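Local coordinates for protein WA352 (Oryza sativa subsp. indica, PDB 5ZT3) that is a mitochondrial protein linked to cytoplasmic male sterility in rice, represented here by a mostly helical fragment spanning its DUF8018 region, at residues A[22-27]-A[57-62]; A[33-38]-A[93-98]; A[63-68]-A[103-108]; A[71-76]-A[123-128]. All blocks are in the same frame, centred on the assembly; numbering follows the deposited sequence.

Contact 1: residues A[22-27]-A[57-62]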
loop_
_atom_site.group_PDB
_atom_site.type_symbol
_atom_site.label_atom_id
_atom_site.label_comp_id
_atom_site.label_asym_id
_atom_site.label_seq_id
_atom_site.Cartn_x
_atom_site.Cartn_y
_atom_site.Cartn_z
ATOM N N GLU A 22 3.075 1.287 -13.284
ATOM C CA GLU A 22 2.117 0.187 -13.259
ATOM C C GLU A 22 1.211 0.309 -12.041
ATOM O O GLU A 22 1.684 0.476 -10.910
ATOM C CB GLU A 22 2.839 -1.156 -13.228
ATOM C CG GLU A 22 1.871 -2.327 -13.181
ATOM C CD GLU A 22 2.549 -3.677 -13.302
ATOM O OE1 GLU A 22 3.777 -3.716 -13.517
ATOM O OE2 GLU A 22 1.848 -4.709 -13.174
ATOM N N ILE A 23 -0.096 0.203 -12.265
ATOM C CA ILE A 23 -1.088 0.388 -11.213
ATOM C C ILE A 23 -1.530 -0.972 -10.691
ATOM O O ILE A 23 -1.985 -1.826 -11.465
ATOM C CB ILE A 23 -2.290 1.211 -11.709
ATOM C CG1 ILE A 23 -1.831 2.615 -12.112
ATOM C CG2 ILE A 23 -3.360 1.279 -10.630
ATOM C CD1 ILE A 23 -2.949 3.510 -12.620
ATOM N N ILE A 24 -1.403 -1.171 -9.380
ATOM C CA ILE A 24 -1.907 -2.352 -8.688
ATOM C C ILE A 24 -2.645 -1.876 -7.446
ATOM O O ILE A 24 -2.105 -1.080 -6.671
ATOM C CB ILE A 24 -0.762 -3.305 -8.291
ATOM C CG1 ILE A 24 0.012 -3.766 -9.531
ATOM C CG2 ILE A 24 -1.302 -4.490 -7.495
ATOM C CD1 ILE A 24 1.268 -4.537 -9.216
ATOM N N GLY A 25 -3.872 -2.359 -7.248
ATOM C CA GLY A 25 -4.636 -1.925 -6.094
ATOM C C GLY A 25 -4.991 -0.460 -6.090
ATOM O O GLY A 25 -5.381 0.077 -5.050
ATOM N N GLY A 26 -4.870 0.215 -7.231
ATOM C CA GLY A 26 -5.147 1.629 -7.302
ATOM C C GLY A 26 -3.967 2.531 -7.025
ATOM O O GLY A 26 -4.144 3.753 -6.993
ATOM N N ASP A 27 -2.773 1.976 -6.818
ATOM C CA ASP A 27 -1.570 2.772 -6.624
ATOM C C ASP A 27 -0.498 2.351 -7.614
ATOM O O ASP A 27 -0.543 1.268 -8.201
ATOM C CB ASP A 27 -0.981 2.609 -5.212
ATOM C CG ASP A 27 -1.535 3.611 -4.226
ATOM O OD1 ASP A 27 -2.368 4.450 -4.625
ATOM O OD2 ASP A 27 -1.121 3.576 -3.052
ATOM N N ASP A 57 9.838 1.004 -2.061
ATOM C CA ASP A 57 9.770 0.060 -0.949
ATOM C C ASP A 57 8.339 -0.112 -0.467
ATOM O O ASP A 57 7.892 -1.239 -0.201
ATOM C CB ASP A 57 10.651 0.538 0.207
ATOM C CG ASP A 57 12.137 0.364 -0.062
ATOM O OD1 ASP A 57 12.504 -0.262 -1.078
ATOM O OD2 ASP A 57 12.943 0.850 0.765
ATOM N N LEU A 58 7.600 0.992 -0.357
ATOM C CA LEU A 58 6.210 0.912 0.074
ATOM C C LEU A 58 5.380 0.122 -0.929
ATOM O O LEU A 58 4.584 -0.745 -0.550
ATOM C CB LEU A 58 5.631 2.314 0.267
ATOM C CG LEU A 58 6.121 3.122 1.466
ATOM C CD1 LEU A 58 5.624 4.555 1.330
ATOM C CD2 LEU A 58 5.668 2.508 2.779
ATOM N N PHE A 59 5.561 0.403 -2.223
ATOM C CA PHE A 59 4.719 -0.225 -3.237
ATOM C C PHE A 59 4.912 -1.734 -3.254
ATOM O O PHE A 59 3.940 -2.495 -3.313
ATOM C CB PHE A 59 5.023 0.355 -4.613
ATOM C CG PHE A 59 4.106 -0.143 -5.703
ATOM C CD1 PHE A 59 2.762 0.180 -5.692
ATOM C CD2 PHE A 59 4.594 -0.910 -6.743
ATOM C CE1 PHE A 59 1.908 -0.276 -6.696
ATOM C CE2 PHE A 59 3.749 -1.362 -7.752
ATOM C CZ PHE A 59 2.414 -1.029 -7.728
ATOM N N GLU A 60 6.165 -2.189 -3.204
ATOM C CA GLU A 60 6.420 -3.624 -3.245
ATOM C C GLU A 60 5.730 -4.329 -2.085
ATOM O O GLU A 60 5.140 -5.404 -2.261
ATOM C CB GLU A 60 7.926 -3.888 -3.225
ATOM C CG GLU A 60 8.282 -5.368 -3.223
ATOM C CD GLU A 60 9.665 -5.635 -3.784
ATOM O OE1 GLU A 60 10.540 -4.753 -3.648
ATOM O OE2 GLU A 60 9.876 -6.727 -4.358
ATOM N N LEU A 61 5.773 -3.733 -0.894
ATOM C CA LEU A 61 5.108 -4.333 0.260
ATOM C C LEU A 61 3.592 -4.282 0.124
ATOM O O LEU A 61 2.894 -5.258 0.439
ATOM C CB LEU A 61 5.534 -3.614 1.537
ATOM C CG LEU A 61 6.606 -4.283 2.385
ATOM C CD1 LEU A 61 6.857 -3.439 3.582
ATOM C CD2 LEU A 61 6.172 -5.661 2.804
ATOM N N LYS A 62 3.054 -3.141 -0.311
ATOM C CA LYS A 62 1.613 -3.044 -0.501
ATOM C C LYS A 62 1.120 -4.107 -1.468
ATOM O O LYS A 62 0.074 -4.722 -1.237
ATOM C CB LYS A 62 1.243 -1.679 -1.055
ATOM C CG LYS A 62 1.335 -0.548 -0.082
ATOM C CD LYS A 62 0.697 0.670 -0.729
ATOM C CE LYS A 62 1.017 1.908 0.038
ATOM N NZ LYS A 62 0.227 3.042 -0.497
#

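Contact 2: residues A[33-38]-A[93-98]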
loop_
_atom_site.group_PDB
_atom_site.type_symbol
_atom_site.label_atom_id
_atom_site.label_comp_id
_atom_site.label_asym_id
_atom_site.label_seq_id
_atom_site.Cartn_x
_atom_site.Cartn_y
_atom_site.Cartn_z
ATOM N N GLN A 33 4.892 8.145 -4.695
ATOM C CA GLN A 33 5.912 9.188 -4.634
ATOM C C GLN A 33 5.280 10.572 -4.569
ATOM O O GLN A 33 5.714 11.425 -3.787
ATOM C CB GLN A 33 6.826 9.081 -5.847
ATOM C CG GLN A 33 7.946 10.094 -5.853
ATOM C CD GLN A 33 8.846 9.937 -7.048
ATOM O OE1 GLN A 33 8.505 9.256 -8.014
ATOM N NE2 GLN A 33 10.009 10.560 -6.991
ATOM N N ARG A 34 4.236 10.798 -5.365
ATOM C CA ARG A 34 3.520 12.068 -5.325
ATOM C C ARG A 34 2.933 12.332 -3.944
ATOM O O ARG A 34 3.005 13.458 -3.430
ATOM C CB ARG A 34 2.432 12.050 -6.403
ATOM C CG ARG A 34 1.594 13.307 -6.534
ATOM C CD ARG A 34 0.890 13.327 -7.895
ATOM N NE ARG A 34 -0.145 12.299 -8.029
ATOM C CZ ARG A 34 -0.008 11.169 -8.719
ATOM N NH1 ARG A 34 1.129 10.901 -9.350
ATOM N NH2 ARG A 34 -1.014 10.301 -8.780
ATOM N N ARG A 35 2.360 11.306 -3.310
ATOM C CA ARG A 35 1.825 11.493 -1.964
ATOM C C ARG A 35 2.933 11.786 -0.957
ATOM O O ARG A 35 2.771 12.655 -0.092
ATOM C CB ARG A 35 0.954 10.302 -1.540
ATOM C CG ARG A 35 -0.375 10.250 -2.274
ATOM C CD ARG A 35 -1.136 8.963 -1.993
ATOM N NE ARG A 35 -1.390 8.280 -3.247
ATOM C CZ ARG A 35 -1.098 7.007 -3.457
ATOM N NH1 ARG A 35 -0.558 6.291 -2.479
ATOM N NH2 ARG A 35 -1.344 6.448 -4.634
ATOM N N LEU A 36 4.072 11.095 -1.063
ATOM C CA LEU A 36 5.186 11.364 -0.156
ATOM C C LEU A 36 5.702 12.786 -0.314
ATOM O O LEU A 36 6.121 13.412 0.666
ATOM C CB LEU A 36 6.322 10.361 -0.372
ATOM C CG LEU A 36 5.982 8.910 -0.054
ATOM C CD1 LEU A 36 7.148 8.002 -0.414
ATOM C CD2 LEU A 36 5.611 8.786 1.417
ATOM N N LEU A 37 5.690 13.312 -1.541
ATOM C CA LEU A 37 6.147 14.673 -1.769
ATOM C C LEU A 37 5.194 15.714 -1.185
ATOM O O LEU A 37 5.626 16.831 -0.892
ATOM C CB LEU A 37 6.383 14.899 -3.264
ATOM C CG LEU A 37 7.618 14.202 -3.835
ATOM C CD1 LEU A 37 7.595 14.203 -5.356
ATOM C CD2 LEU A 37 8.895 14.871 -3.336
ATOM N N GLY A 38 3.921 15.384 -1.010
ATOM C CA GLY A 38 3.015 16.275 -0.298
ATOM C C GLY A 38 2.829 17.595 -1.020
ATOM O O GLY A 38 2.540 17.644 -2.222
ATOM N N THR A 93 1.639 12.045 5.410
ATOM C CA THR A 93 1.357 11.843 3.994
ATOM C C THR A 93 0.106 11.013 3.744
ATOM O O THR A 93 -0.398 11.004 2.612
ATOM C CB THR A 93 2.522 11.104 3.331
ATOM O OG1 THR A 93 2.649 9.806 3.923
ATOM C CG2 THR A 93 3.827 11.889 3.499
ATOM N N GLY A 94 -0.399 10.313 4.759
ATOM C CA GLY A 94 -1.441 9.327 4.564
ATOM C C GLY A 94 -0.934 7.944 4.209
ATOM O O GLY A 94 -1.728 6.992 4.194
ATOM N N GLU A 95 0.357 7.800 3.922
ATOM C CA GLU A 95 0.942 6.490 3.711
ATOM C C GLU A 95 1.204 5.812 5.049
ATOM O O GLU A 95 1.504 6.460 6.055
ATOM C CB GLU A 95 2.260 6.611 2.948
ATOM C CG GLU A 95 2.117 7.006 1.486
ATOM C CD GLU A 95 1.432 5.931 0.651
ATOM O OE1 GLU A 95 0.642 6.284 -0.254
ATOM O OE2 GLU A 95 1.679 4.737 0.901
ATOM N N GLU A 96 1.092 4.491 5.051
ATOM C CA GLU A 96 1.411 3.717 6.236
ATOM C C GLU A 96 2.921 3.662 6.438
ATOM O O GLU A 96 3.707 3.770 5.492
ATOM C CB GLU A 96 0.835 2.306 6.099
ATOM C CG GLU A 96 0.917 1.439 7.345
ATOM C CD GLU A 96 0.271 2.085 8.557
ATOM O OE1 GLU A 96 0.946 2.902 9.223
ATOM O OE2 GLU A 96 -0.904 1.767 8.857
ATOM N N ASP A 97 3.323 3.518 7.697
ATOM C CA ASP A 97 4.727 3.341 8.046
ATOM C C ASP A 97 5.244 2.005 7.511
ATOM O O ASP A 97 4.548 0.989 7.553
ATOM C CB ASP A 97 4.844 3.397 9.570
ATOM C CG ASP A 97 6.188 2.935 10.079
ATOM O OD1 ASP A 97 6.275 1.776 10.548
ATOM O OD2 ASP A 97 7.149 3.737 10.032
ATOM N N LEU A 98 6.483 2.009 7.006
ATOM C CA LEU A 98 7.035 0.814 6.371
ATOM C C LEU A 98 7.057 -0.374 7.331
ATOM O O LEU A 98 6.649 -1.486 6.973
ATOM C CB LEU A 98 8.435 1.111 5.839
ATOM C CG LEU A 98 9.100 0.014 5.007
ATOM C CD1 LEU A 98 8.421 -0.173 3.662
ATOM C CD2 LEU A 98 10.584 0.313 4.839
HETATM O O HOH W 1 0.289 13.630 0.831
#

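Contact 3: residues A[63-68]-A[103-108]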
loop_
_atom_site.group_PDB
_atom_site.type_symbol
_atom_site.label_atom_id
_atom_site.label_comp_id
_atom_site.label_asym_id
_atom_site.label_seq_id
_atom_site.Cartn_x
_atom_site.Cartn_y
_atom_site.Cartn_z
ATOM N N VAL A 63 1.858 -4.339 -2.551
ATOM C CA VAL A 63 1.437 -5.335 -3.531
ATOM C C VAL A 63 1.394 -6.722 -2.904
ATOM O O VAL A 63 0.457 -7.488 -3.139
ATOM C CB VAL A 63 2.320 -5.280 -4.789
ATOM C CG1 VAL A 63 2.014 -6.445 -5.722
ATOM C CG2 VAL A 63 2.108 -3.963 -5.514
ATOM N N GLU A 64 2.378 -7.051 -2.066
ATOM C CA GLU A 64 2.349 -8.355 -1.418
ATOM C C GLU A 64 1.123 -8.496 -0.525
ATOM O O GLU A 64 0.470 -9.547 -0.511
ATOM C CB GLU A 64 3.634 -8.591 -0.630
ATOM C CG GLU A 64 4.858 -8.788 -1.522
ATOM C CD GLU A 64 4.599 -9.783 -2.647
ATOM O OE1 GLU A 64 4.092 -10.888 -2.350
ATOM O OE2 GLU A 64 4.883 -9.445 -3.818
ATOM N N ILE A 65 0.785 -7.447 0.218
ATOM C CA ILE A 65 -0.393 -7.487 1.081
ATOM C C ILE A 65 -1.666 -7.592 0.250
ATOM O O ILE A 65 -2.568 -8.380 0.558
ATOM C CB ILE A 65 -0.426 -6.257 2.005
ATOM C CG1 ILE A 65 0.711 -6.303 3.018
ATOM C CG2 ILE A 65 -1.767 -6.136 2.716
ATOM C CD1 ILE A 65 0.958 -4.966 3.707
ATOM N N ILE A 66 -1.758 -6.782 -0.808
ATOM C CA ILE A 66 -2.948 -6.750 -1.649
ATOM C C ILE A 66 -3.183 -8.104 -2.303
ATOM O O ILE A 66 -4.313 -8.603 -2.337
ATOM C CB ILE A 66 -2.824 -5.613 -2.679
ATOM C CG1 ILE A 66 -2.958 -4.259 -1.979
ATOM C CG2 ILE A 66 -3.845 -5.761 -3.794
ATOM C CD1 ILE A 66 -2.459 -3.087 -2.833
ATOM N N ARG A 67 -2.122 -8.722 -2.832
ATOM C CA ARG A 67 -2.281 -10.021 -3.472
ATOM C C ARG A 67 -2.696 -11.076 -2.459
ATOM O O ARG A 67 -3.523 -11.945 -2.759
ATOM C CB ARG A 67 -1.003 -10.403 -4.217
ATOM C CG ARG A 67 -0.871 -9.659 -5.547
ATOM C CD ARG A 67 0.389 -10.033 -6.323
ATOM N NE ARG A 67 0.261 -11.291 -7.054
ATOM C CZ ARG A 67 -0.609 -11.524 -8.039
ATOM N NH1 ARG A 67 -0.641 -12.715 -8.626
ATOM N NH2 ARG A 67 -1.446 -10.578 -8.453
ATOM N N LYS A 68 -2.135 -11.030 -1.251
ATOM C CA LYS A 68 -2.552 -11.961 -0.203
ATOM C C LYS A 68 -4.027 -11.774 0.136
ATOM O O LYS A 68 -4.798 -12.745 0.201
ATOM C CB LYS A 68 -1.685 -11.738 1.036
ATOM C CG LYS A 68 -2.005 -12.637 2.214
ATOM C CD LYS A 68 -1.607 -14.073 1.925
ATOM C CE LYS A 68 -1.445 -14.864 3.211
ATOM N NZ LYS A 68 -1.006 -16.268 2.959
ATOM N N GLN A 103 4.730 -5.554 9.585
ATOM C CA GLN A 103 4.010 -6.245 10.654
ATOM C C GLN A 103 2.691 -6.815 10.145
ATOM O O GLN A 103 2.324 -7.950 10.477
ATOM C CB GLN A 103 3.772 -5.289 11.822
ATOM C CG GLN A 103 3.014 -5.914 12.988
ATOM C CD GLN A 103 2.743 -4.925 14.107
ATOM O OE1 GLN A 103 2.917 -3.716 13.942
ATOM N NE2 GLN A 103 2.307 -5.436 15.252
ATOM N N MET A 104 1.969 -6.043 9.328
ATOM C CA MET A 104 0.699 -6.510 8.778
ATOM C C MET A 104 0.902 -7.717 7.870
ATOM O O MET A 104 0.153 -8.703 7.957
ATOM C CB MET A 104 0.036 -5.355 8.022
ATOM C CG MET A 104 -0.392 -4.222 8.949
ATOM S SD MET A 104 -0.765 -2.671 8.129
ATOM C CE MET A 104 -2.059 -3.200 7.029
ATOM N N LEU A 105 1.917 -7.668 6.999
ATOM C CA LEU A 105 2.183 -8.800 6.118
ATOM C C LEU A 105 2.564 -10.039 6.920
ATOM O O LEU A 105 2.094 -11.150 6.627
ATOM C CB LEU A 105 3.274 -8.442 5.112
ATOM C CG LEU A 105 3.598 -9.564 4.123
ATOM C CD1 LEU A 105 2.372 -9.922 3.309
ATOM C CD2 LEU A 105 4.760 -9.188 3.218
ATOM N N ASP A 106 3.387 -9.869 7.963
ATOM C CA ASP A 106 3.748 -11.011 8.803
ATOM C C ASP A 106 2.516 -11.624 9.457
ATOM O O ASP A 106 2.401 -12.855 9.557
ATOM C CB ASP A 106 4.760 -10.594 9.872
ATOM C CG ASP A 106 4.941 -11.653 10.949
ATOM O OD1 ASP A 106 5.677 -12.628 10.699
ATOM O OD2 ASP A 106 4.351 -11.511 12.042
ATOM N N ASP A 107 1.594 -10.782 9.923
ATOM C CA ASP A 107 0.370 -11.261 10.563
ATOM C C ASP A 107 -0.455 -12.097 9.589
ATOM O O ASP A 107 -0.938 -13.185 9.937
ATOM C CB ASP A 107 -0.424 -10.043 11.060
ATOM C CG ASP A 107 -1.502 -10.388 12.082
ATOM O OD1 ASP A 107 -1.375 -11.401 12.797
ATOM O OD2 ASP A 107 -2.484 -9.616 12.196
ATOM N N LEU A 108 -0.627 -11.603 8.360
ATOM C CA LEU A 108 -1.357 -12.346 7.337
ATOM C C LEU A 108 -0.638 -13.633 6.963
ATOM O O LEU A 108 -1.277 -14.677 6.790
ATOM C CB LEU A 108 -1.534 -11.482 6.091
ATOM C CG LEU A 108 -2.397 -10.242 6.247
ATOM C CD1 LEU A 108 -2.315 -9.419 4.975
ATOM C CD2 LEU A 108 -3.837 -10.632 6.534
#

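Contact 4: residues A[71-76]-A[123-128]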
loop_
_atom_site.group_PDB
_atom_site.type_symbol
_atom_site.label_atom_id
_atom_site.label_comp_id
_atom_site.label_asym_id
_atom_site.label_seq_id
_atom_site.Cartn_x
_atom_site.Cartn_y
_atom_site.Cartn_z
ATOM N N GLY A 71 -6.902 -13.074 -2.364
ATOM C CA GLY A 71 -7.293 -14.463 -2.215
ATOM C C GLY A 71 -8.005 -14.761 -0.913
ATOM O O GLY A 71 -8.954 -15.549 -0.900
ATOM N N LEU A 72 -7.560 -14.162 0.196
ATOM C CA LEU A 72 -8.233 -14.394 1.472
ATOM C C LEU A 72 -9.623 -13.767 1.511
ATOM O O LEU A 72 -10.498 -14.247 2.243
ATOM C CB LEU A 72 -7.407 -13.820 2.622
ATOM C CG LEU A 72 -6.031 -14.435 2.858
ATOM C CD1 LEU A 72 -5.299 -13.684 3.968
ATOM C CD2 LEU A 72 -6.146 -15.921 3.190
ATOM N N HIS A 73 -9.848 -12.711 0.732
ATOM C CA HIS A 73 -11.088 -11.940 0.765
ATOM C C HIS A 73 -11.582 -11.709 -0.662
ATOM O O HIS A 73 -11.487 -10.596 -1.196
ATOM C CB HIS A 73 -10.843 -10.624 1.497
ATOM C CG HIS A 73 -12.069 -9.798 1.690
ATOM N ND1 HIS A 73 -12.041 -8.424 1.630
ATOM C CD2 HIS A 73 -13.346 -10.138 1.982
ATOM C CE1 HIS A 73 -13.249 -7.947 1.862
ATOM N NE2 HIS A 73 -14.063 -8.967 2.077
ATOM N N PRO A 74 -12.117 -12.753 -1.312
ATOM C CA PRO A 74 -12.529 -12.601 -2.721
ATOM C C PRO A 74 -13.609 -11.561 -2.939
ATOM O O PRO A 74 -13.690 -10.996 -4.036
ATOM C CB PRO A 74 -13.004 -14.009 -3.110
ATOM C CG PRO A 74 -12.272 -14.915 -2.177
ATOM C CD PRO A 74 -12.138 -14.156 -0.873
ATOM N N SER A 75 -14.431 -11.280 -1.924
ATOM C CA SER A 75 -15.481 -10.274 -2.035
ATOM C C SER A 75 -14.937 -8.851 -2.046
ATOM O O SER A 75 -15.640 -7.935 -2.488
ATOM C CB SER A 75 -16.461 -10.431 -0.869
ATOM O OG SER A 75 -17.216 -11.623 -1.009
ATOM N N GLY A 76 -13.729 -8.641 -1.543
ATOM C CA GLY A 76 -13.150 -7.319 -1.573
ATOM C C GLY A 76 -12.487 -7.033 -2.907
ATOM O O GLY A 76 -11.900 -7.912 -3.541
ATOM N N GLU A 123 -12.673 -4.902 6.750
ATOM C CA GLU A 123 -13.604 -3.829 7.084
ATOM C C GLU A 123 -13.312 -2.557 6.299
ATOM O O GLU A 123 -14.247 -1.841 5.927
ATOM C CB GLU A 123 -13.586 -3.589 8.595
ATOM C CG GLU A 123 -14.504 -2.460 9.078
ATOM C CD GLU A 123 -15.956 -2.671 8.680
ATOM O OE1 GLU A 123 -16.383 -3.845 8.578
ATOM O OE2 GLU A 123 -16.674 -1.667 8.474
ATOM N N ARG A 124 -12.043 -2.281 6.005
ATOM C CA ARG A 124 -11.659 -1.040 5.338
ATOM C C ARG A 124 -11.988 -1.038 3.848
ATOM O O ARG A 124 -12.346 0.011 3.297
ATOM C CB ARG A 124 -10.154 -0.827 5.471
ATOM C CG ARG A 124 -9.667 -0.439 6.834
ATOM C CD ARG A 124 -8.181 -0.219 6.781
ATOM N NE ARG A 124 -7.598 0.085 8.081
ATOM C CZ ARG A 124 -6.291 0.198 8.290
ATOM N NH1 ARG A 124 -5.440 0.032 7.283
ATOM N NH2 ARG A 124 -5.838 0.478 9.505
ATOM N N VAL A 125 -11.806 -2.165 3.166
ATOM C CA VAL A 125 -11.693 -2.195 1.711
ATOM C C VAL A 125 -13.050 -2.024 1.035
ATOM O O VAL A 125 -14.092 -2.457 1.542
ATOM C CB VAL A 125 -10.994 -3.497 1.260
ATOM C CG1 VAL A 125 -11.913 -4.718 1.393
ATOM C CG2 VAL A 125 -10.491 -3.372 -0.165
ATOM N N ARG A 126 -13.034 -1.398 -0.143
ATOM C CA ARG A 126 -14.212 -1.389 -1.001
ATOM C C ARG A 126 -14.525 -2.798 -1.492
ATOM O O ARG A 126 -13.625 -3.571 -1.835
ATOM C CB ARG A 126 -13.952 -0.501 -2.214
ATOM C CG ARG A 126 -14.153 0.958 -1.951
ATOM C CD ARG A 126 -13.979 1.757 -3.224
ATOM N NE ARG A 126 -15.034 1.509 -4.200
ATOM C CZ ARG A 126 -15.293 2.334 -5.213
ATOM N NH1 ARG A 126 -14.569 3.429 -5.362
ATOM N NH2 ARG A 126 -16.269 2.067 -6.070
ATOM N N LEU A 127 -15.808 -3.123 -1.541
ATOM C CA LEU A 127 -16.235 -4.427 -2.023
ATOM C C LEU A 127 -16.502 -4.368 -3.522
ATOM O O LEU A 127 -16.735 -3.302 -4.093
ATOM C CB LEU A 127 -17.503 -4.869 -1.293
ATOM C CG LEU A 127 -17.342 -4.950 0.223
ATOM C CD1 LEU A 127 -18.645 -5.365 0.870
ATOM C CD2 LEU A 127 -16.225 -5.922 0.589
ATOM N N ARG A 128 -16.439 -5.535 -4.166
ATOM C CA ARG A 128 -16.919 -5.628 -5.541
ATOM C C ARG A 128 -18.416 -5.364 -5.609
ATOM O O ARG A 128 -18.904 -4.735 -6.557
ATOM C CB ARG A 128 -16.662 -7.023 -6.102
ATOM C CG ARG A 128 -15.268 -7.534 -5.981
ATOM C CD ARG A 128 -15.253 -9.002 -6.391
ATOM N NE ARG A 128 -13.919 -9.546 -6.237
ATOM C CZ ARG A 128 -12.988 -9.531 -7.178
ATOM N NH1 ARG A 128 -13.241 -9.014 -8.374
ATOM N NH2 ARG A 128 -11.794 -10.038 -6.917
HETATM O O HOH W 2 -10.319 -10.171 -4.241
#

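Contact 1: residues A[22-27]-A[57-62]
F59 holds its CG trans to the backbone N (chi1 -174°), which sends the ring out from helix 45-72 against loop 22-27, and K62, its chain stretched straight beyond CG, brings its ammonium group to the same loop. That loop folds into a type I' beta turn from I24 to D27, closed by the backbone bonds I24 N to D27 O and D27 N to I24 O; G25 and G26 in the middle both have positive phi, which glycine takes easily. The far end of the phenyl ring meets the two ends of the turn. F59 CZ lies 3.9 Å from I24 CB, the side chains crossing at about a right angle, and 3.6 Å from E22 O, while F59 CE1 comes to 3.3 Å from D27 O. Y18 packs edge-to-face with the same ring, and V29 and I32 of helix 29-37 also touch it. K62 pairs with D27 across the contact and with E95, its stronger partner, beyond it. A methionine in place of K62 would probably leave D27 OD2 without its charged mate from the helix and cost E95 one of its two. D27 divides its carboxylate: OD1 is paired with R35 and R84, while OD2 takes the salt bridge from K62 NZ at 2.9 Å, met nearly along its C-O axis.

Contact 2: residues A[33-38]-A[93-98]
L36, near the C-terminal end of helix 29-37, has its CA 5.7 Å from the CA of T93, so T93 lies beside the last turn of the helix, which ends at G38 with positive phi. A water bridges the two backbones, donating to R35 O and, at longer range, to T93 O. T93 lays its methyl against the helix backbone, CG2 resting 3.9 Å from L36 CA and 3.8 Å from R35 O. L36 reaches back from the helix: its CD2 sits 3.9 Å from E95 CG, the two side chains crossing at about a right angle, and the methyl also lies near T93 OG1. R35 bends at chi3 (-122°), and that kink sets NH1 beside E95 OE1. The salt bridge is short, 2.5 Å from R35 NH1 to E95 OE1, but its hydrogen bond is not straight (133° at the proton). The oxygen lies at the guanidinium edge and the two flat groups are nearly coplanar, 26° apart. Each charge is shared, for R35 NH2 also pairs with D27, and E95 OE2 with K62. On the loop side, T93 OG1 accepts from E95 N at 3.0 Å, while E96 OE1 takes D97 N and N88 ND2. The first of these bonds makes an ST turn at T93, which shapes the loop that packs on the end of helix 29-37 before D97, its OD1 accepting from R100 N, N-caps helix 98-111.

Contact 3: residues A[63-68]-A[103-108]
I65 of helix 45-72 points its two branches at L105 and L108 of helix 98-111, in an apolar helix-helix interface. The short segments run roughly parallel, their axes crossing at 31° and passing 9.9 Å apart at closest approach. From CB the isoleucine divides. CG2, trans to the backbone N, goes to L108, meeting its CD1 at 4.0 Å; these two side chains cross at about a right angle. The other branch starts with CG1, which lies beside the backbone N (chi1 -68°) and leans on L105, 3.9 Å from L105 CB and 4.0 Å from L105 CD1. At the tip, I65 CD1 continues past L105 to M104 CB, a looser approach of 4.4 Å. One side chain is thus in contact with three residues spanning about one turn of the partner helix: the neighbours M104 and L105, and L108 one turn on. L105 in turn puts its CD2 against E64 CB at 4.1 Å, where only the base of the glutamate takes part, since its chain bends at chi2 and the carboxylate leads off to the exposed side. Residues of helix 116-124 also touch this interface: L121 on I65, T117 and F118 on L108. No hydrogen bond joins the two segments, so the interface rests on apolar packing. At its edge K68 runs past L108 in the opposite direction: its CE stands 3.6 Å from L108 O, and its NZ goes on to a hydrogen bond with N112 OD1.

Contact 4: residues A[71-76]-A[123-128]
H73 and V125 approach from opposite directions, the imidazole turning its edge to the valine so that CG1 of V125 lies in the ring plane, 3.5 Å from H73 CE1. The L127 side chain crosses that of H73 at about a right angle, its CD2 3.8 Å from H73 CE1. One face of the imidazole is taken by its own turn, the type I beta turn from H73 to G76, which folds back until G76 N stands 3.5 Å above the ring plane, over its centre. G76 has to be this slim: a CB there would run into H73 ND1 and press on V125 CG1. The ring is fixed further by W78, whose NE1 is hydrogen-bonded to H73 ND1. An alanine at H73 would take away the imidazole and is likely to leave V125 CG1 and W78 NE1 without their partner, opening a gap beneath the turn. Beyond the ring, the tail after helix 116-124 runs alongside the turn, with G76 and L127 forming a single beta bridge. R128 N donates to S75 O at 3.0 Å. Its side chain, extended from CG to NE, reaches P74, where NE donates to the carbonyl O across 2.6 Å in a nearly straight bond (161°) close to the guanidinium plane. A water links R128 NH2 to G76 O. The tail is thus held here largely through main-chain carbonyls; the guanidinium meets neutral acceptors, P74 O and a water, so no salt bridge joins the two segments.

In the fold
Going from the N terminus, contact 1 closes a loop that carries helix 29-37, tying the early turn to the middle of helix 45-72. Contact 2 opens inside that loop and closes far beyond it, before helix 98-111, so the two cross; they meet directly through the charged cluster of D27, R35, K62 and E95. Contact 3 starts once contact 1 has closed and joins helix 45-72 to helix 98-111, crossing contact 2. Contact 4 opens at the end of helix 45-72, crosses contacts 2 and 3, and holds the tail after helix 116-124. Packing of L72 on L108 connects contacts 3 and 4, and L61 on L105 connects contacts 1 and 3.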